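Long-range contacts in alkaline phosphatase (Antarctic bacterium, PDB 2W5V), which probably hydrolyses phosphate monoesters through a phosphoserine intermediate, using two zinc ions and one magnesium ion in its active site: residues I50-Y55 / Y269-I274; G305-A310 / P330-G335. The protein carries 1 engineered substitution. One frame throughout, in Å; residues are numbered along the deposited sequence.

Interaction 1. Residues I50-Y55 / Y269-I274; sequences ISSTFY and YLISEI
The backbones meet at two points, Ile50 opposite Ile274 with CA atoms 7.3 Å apart and Ser52 opposite Ile271 at 6.8 Å. Segment 50-55 lies at the end region of the short helix that starts at 47, and 269-274 lies on helix 267-291. Ile274 is the main contributor, and its two branches reach different partners. CG1 stands anti to the backbone N (chi1 -168°) and the chain runs on extended, which carries Ile274 CD1 to the backbone of Ile50, 3.7 Å from Ile50 N. The CG1 of Ile50 is farther off, since its own side chain leaves in the other direction, to Pro343 and Phe345 of strand 342-347. The CG2 branch of Ile274 sits 3.7 Å from Ser52 OG and 4.0 Å from Thr53 CG2. The side chains of Thr53 and Ile274 cross at about a right angle.

This is helix-to-helix packing in the alkaline phosphatase fold, beside the large mixed sheet. The long helix 267-291 begins next to a magnesium site made by Asn266 and Ser268, and the side chain of Ile271 is about 9 Å from that ion. Ile271 meets Ser52 OG through CG1, a looser touch at 4.1 Å. The hydroxyl of Ser52 lies among these methyl and methylene groups, but it is hydrogen-bonded to Gln49 O. Thr53 turns its hydroxyl back in the same way. Thr53 OG1 bonds to Ile50 O at 2.9 Å, nearly in line with the carbonyl, and Thr53 N bonds to the same oxygen. This grip on OG1 fixes the rotation of Thr53 and presents the methyl CG2 to Ile274.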
# COMPACT_ATOMS: atom_id res chain seq x y z
N ILE B 50 -1.31 -2.26 -8.58
CA ILE B 50 -0.83 -3.57 -8.19
C ILE B 50 -2.00 -4.50 -7.89
O ILE B 50 -2.01 -5.66 -8.29
CB ILE B 50 0.08 -3.48 -6.93
CG1 ILE B 50 1.40 -2.76 -7.25
CG2 ILE B 50 0.34 -4.87 -6.34
CD1 ILE B 50 2.14 -2.29 -6.00
N SER B 51 -3.00 -3.96 -7.19
CA SER B 51 -4.18 -4.75 -6.82
C SER B 51 -4.94 -5.32 -8.02
O SER B 51 -5.56 -6.39 -7.92
CB SER B 51 -5.11 -3.90 -5.98
OG SER B 51 -4.49 -3.57 -4.75
N SER B 52 -4.89 -4.64 -9.16
CA SER B 52 -5.62 -5.12 -10.33
C SER B 52 -5.19 -6.52 -10.76
O SER B 52 -5.98 -7.27 -11.31
CB SER B 52 -5.55 -4.12 -11.50
OG SER B 52 -4.25 -4.05 -12.06
N THR B 53 -3.93 -6.88 -10.51
CA THR B 53 -3.46 -8.21 -10.88
C THR B 53 -4.16 -9.32 -10.09
O THR B 53 -4.14 -10.48 -10.49
CB THR B 53 -1.93 -8.37 -10.71
OG1 THR B 53 -1.57 -8.30 -9.32
CG2 THR B 53 -1.19 -7.29 -11.47
N PHE B 54 -4.78 -8.95 -8.97
CA PHE B 54 -5.50 -9.91 -8.14
C PHE B 54 -6.93 -10.12 -8.63
O PHE B 54 -7.64 -10.99 -8.12
CB PHE B 54 -5.52 -9.47 -6.66
CG PHE B 54 -4.19 -9.59 -5.98
CD1 PHE B 54 -3.18 -8.67 -6.21
CD2 PHE B 54 -3.93 -10.64 -5.11
CE1 PHE B 54 -1.95 -8.79 -5.59
CE2 PHE B 54 -2.70 -10.76 -4.49
CZ PHE B 54 -1.71 -9.84 -4.73
N TYR B 55 -7.34 -9.33 -9.62
CA TYR B 55 -8.70 -9.41 -10.15
C TYR B 55 -8.77 -9.59 -11.66
O TYR B 55 -9.75 -10.12 -12.20
CB TYR B 55 -9.49 -8.16 -9.77
CG TYR B 55 -9.72 -8.02 -8.29
CD1 TYR B 55 -8.82 -7.33 -7.50
CD2 TYR B 55 -10.84 -8.58 -7.68
CE1 TYR B 55 -9.00 -7.19 -6.14
CE2 TYR B 55 -11.04 -8.46 -6.30
CZ TYR B 55 -10.11 -7.76 -5.54
OH TYR B 55 -10.28 -7.62 -4.18
N TYR B 269 -5.25 -0.90 -21.05
CA TYR B 269 -3.84 -0.63 -21.32
C TYR B 269 -3.04 -0.80 -20.03
O TYR B 269 -2.07 -1.56 -19.97
CB TYR B 269 -3.71 0.79 -21.87
CG TYR B 269 -2.33 1.23 -22.33
CD1 TYR B 269 -1.29 0.32 -22.52
CD2 TYR B 269 -2.08 2.58 -22.61
CE1 TYR B 269 -0.03 0.75 -22.96
CE2 TYR B 269 -0.84 3.01 -23.05
CZ TYR B 269 0.18 2.09 -23.22
OH TYR B 269 1.41 2.53 -23.66
N LEU B 270 -3.48 -0.10 -18.98
CA LEU B 270 -2.82 -0.16 -17.68
C LEU B 270 -2.75 -1.61 -17.19
O LEU B 270 -1.68 -2.09 -16.79
CB LEU B 270 -3.60 0.69 -16.67
CG LEU B 270 -2.97 0.92 -15.30
CD1 LEU B 270 -3.54 2.21 -14.70
CD2 LEU B 270 -3.20 -0.27 -14.37
N ILE B 271 -3.88 -2.29 -17.23
CA ILE B 271 -3.97 -3.65 -16.71
C ILE B 271 -3.07 -4.64 -17.46
O ILE B 271 -2.37 -5.45 -16.84
CB ILE B 271 -5.43 -4.15 -16.70
CG1 ILE B 271 -6.21 -3.42 -15.61
CG2 ILE B 271 -5.48 -5.65 -16.46
CD1 ILE B 271 -7.70 -3.68 -15.67
N SER B 272 -3.08 -4.58 -18.78
CA SER B 272 -2.26 -5.51 -19.56
C SER B 272 -0.77 -5.24 -19.31
O SER B 272 0.04 -6.17 -19.29
CB SER B 272 -2.59 -5.45 -21.06
OG SER B 272 -2.46 -4.14 -21.58
N GLU B 273 -0.41 -3.98 -19.12
CA GLU B 273 1.00 -3.65 -18.90
C GLU B 273 1.47 -4.13 -17.53
O GLU B 273 2.58 -4.66 -17.40
CB GLU B 273 1.26 -2.15 -19.08
CG GLU B 273 1.00 -1.61 -20.50
CD GLU B 273 1.88 -2.24 -21.57
OE1 GLU B 273 3.08 -2.46 -21.32
OE2 GLU B 273 1.38 -2.51 -22.69
N ILE B 274 0.65 -3.97 -16.50
CA ILE B 274 1.10 -4.40 -15.18
C ILE B 274 1.04 -5.92 -15.04
O ILE B 274 1.83 -6.51 -14.31
CB ILE B 274 0.38 -3.69 -14.01
CG1 ILE B 274 1.13 -3.97 -12.70
CG2 ILE B 274 -1.06 -4.12 -13.92
CD1 ILE B 274 0.65 -3.15 -11.53

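Interaction 2. Residues G305-A310 / P330-G335; sequences GGFTLA and PTFSTG
Gly305 O is gripped by two consecutive backbone amides from across the contact. Ser333 N is 2.9 Å from Gly305 O, and Thr334 N lies 3.2 Å from Gly305 O, above the carbonyl plane. Gly305 CA also makes a CA-H...O contact to Thr334 O.

Farther along, Thr308 and Thr331 form a single antiparallel bridge, a hydrogen-bonded pair with Thr308 N to Thr331 O at 2.9 Å and Thr331 N to Thr308 O at 3.0 Å. With CG anti to its N (chi1 180°), the Phe307 ring lies beside Pro330, Phe307 CE1 3.6 Å from Pro330 CB. Phe332 brings CE1 to 3.6 Å from Phe307 CD1, at the edge of that ring. The two ring planes are inclined at 56°. Gly305 O lies in plane at the edge of the Phe332 ring. Phe307 and Phe332 both pack on Leu270 of helix 267-291, and Phe307 also touches Ser48, Gln49 and Ser52 of helix 47-52. An alanine in place of Phe332 would probably leave the Phe307 edge without its aromatic neighbour and open a gap against Leu270.

Two hydroxyls bond across the dimer interface. Thr331 OG1 is hydrogen-bonded to Ser333 OG of the second subunit, and Ser333 OG to Thr331 OG1 of that subunit. Thr308 OG1 bonds to Gly306 O at 2.9 Å. Water 1 donates to Gly306 O and accepts from Ser333 OG, linking the two segments. Gly335 O accepts from ND1 of the zinc ligand His263. The chemistry thus divides: aromatic rings pack towards helices 267-291 and 47-52, the Thr331 and Ser333 hydroxyls bond to the second subunit, and the backbone bonds hold the two segments together.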
# COMPACT_ATOMS: atom_id res chain seq x y z
N GLY B 305 -2.73 8.64 -12.29
CA GLY B 305 -4.11 8.56 -12.73
C GLY B 305 -5.16 8.44 -11.64
O GLY B 305 -6.35 8.61 -11.90
N GLY B 306 -4.74 8.14 -10.41
CA GLY B 306 -5.70 7.90 -9.35
C GLY B 306 -6.54 6.67 -9.67
O GLY B 306 -7.73 6.63 -9.38
N PHE B 307 -5.91 5.69 -10.31
CA PHE B 307 -6.56 4.42 -10.66
C PHE B 307 -7.26 3.84 -9.43
O PHE B 307 -6.67 3.75 -8.34
CB PHE B 307 -5.51 3.46 -11.23
CG PHE B 307 -6.05 2.10 -11.63
CD1 PHE B 307 -6.75 1.92 -12.83
CD2 PHE B 307 -5.79 0.99 -10.84
CE1 PHE B 307 -7.21 0.67 -13.20
CE2 PHE B 307 -6.25 -0.27 -11.21
CZ PHE B 307 -6.96 -0.44 -12.39
N THR B 308 -8.52 3.43 -9.60
CA THR B 308 -9.33 2.96 -8.49
C THR B 308 -10.18 1.76 -8.90
O THR B 308 -10.80 1.76 -9.97
CB THR B 308 -10.22 4.10 -7.98
OG1 THR B 308 -9.39 5.16 -7.50
CG2 THR B 308 -11.13 3.62 -6.86
N LEU B 309 -10.19 0.72 -8.06
CA LEU B 309 -10.97 -0.49 -8.33
C LEU B 309 -12.40 -0.31 -7.78
O LEU B 309 -12.83 -1.01 -6.86
CB LEU B 309 -10.29 -1.72 -7.72
CG LEU B 309 -8.92 -2.04 -8.33
CD1 LEU B 309 -8.26 -3.21 -7.63
CD2 LEU B 309 -9.07 -2.33 -9.82
N ALA B 310 -13.12 0.64 -8.37
CA ALA B 310 -14.46 0.99 -7.92
C ALA B 310 -15.47 -0.08 -8.29
O ALA B 310 -15.21 -0.93 -9.15
CB ALA B 310 -14.88 2.34 -8.54
N PRO B 330 -13.04 -0.11 -13.11
CA PRO B 330 -11.94 0.82 -12.83
C PRO B 330 -12.28 2.27 -13.18
O PRO B 330 -12.90 2.52 -14.21
CB PRO B 330 -10.80 0.31 -13.72
CG PRO B 330 -11.11 -1.14 -13.90
CD PRO B 330 -12.61 -1.24 -13.96
N THR B 331 -11.91 3.20 -12.30
CA THR B 331 -12.10 4.63 -12.53
C THR B 331 -10.78 5.36 -12.33
O THR B 331 -9.82 4.81 -11.78
CB THR B 331 -13.16 5.23 -11.58
OG1 THR B 331 -12.79 4.98 -10.22
CG2 THR B 331 -14.53 4.62 -11.84
N PHE B 332 -10.73 6.62 -12.77
CA PHE B 332 -9.54 7.46 -12.63
C PHE B 332 -10.00 8.83 -12.17
O PHE B 332 -11.15 9.20 -12.37
CB PHE B 332 -8.87 7.64 -14.00
CG PHE B 332 -8.30 6.38 -14.59
CD1 PHE B 332 -6.99 6.02 -14.36
CD2 PHE B 332 -9.07 5.59 -15.43
CE1 PHE B 332 -6.46 4.88 -14.92
CE2 PHE B 332 -8.55 4.44 -15.99
CZ PHE B 332 -7.24 4.09 -15.74
N SER B 333 -9.09 9.61 -11.59
CA SER B 333 -9.44 10.95 -11.14
C SER B 333 -8.48 12.03 -11.61
O SER B 333 -8.72 13.21 -11.37
CB SER B 333 -9.54 10.99 -9.61
OG SER B 333 -8.26 10.85 -9.02
N THR B 334 -7.39 11.65 -12.27
CA THR B 334 -6.43 12.63 -12.76
C THR B 334 -5.71 12.11 -14.00
O THR B 334 -5.65 10.90 -14.24
CB THR B 334 -5.42 13.08 -11.65
OG1 THR B 334 -4.46 13.99 -12.20
CG2 THR B 334 -4.69 11.88 -11.06
N GLY B 335 -5.20 13.02 -14.81
CA GLY B 335 -4.38 12.63 -15.94
C GLY B 335 -2.90 12.60 -15.60
O GLY B 335 -2.07 12.27 -16.45
O HOH W 1 -9.40 8.27 -8.07

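From the N terminus, the chain leaves strand 36-42, forms helix 47-52 and then builds most of the large sheet before helix 267-291 returns to close interaction 1. That loop spans more than 200 residues. Interaction 2 opens only afterwards and closes a short hairpin-like excursion, which holds strands 311-315 and 321-324. The two contacts are therefore in series, neither nested nor crossed. In space they touch. Leu270 CD1 packs on the rings of Phe307 and Phe332, while Ser51 and Ser52 meet Leu309 and Phe307. Together, they join the two helices to the excursion, and both also reach the second subunit.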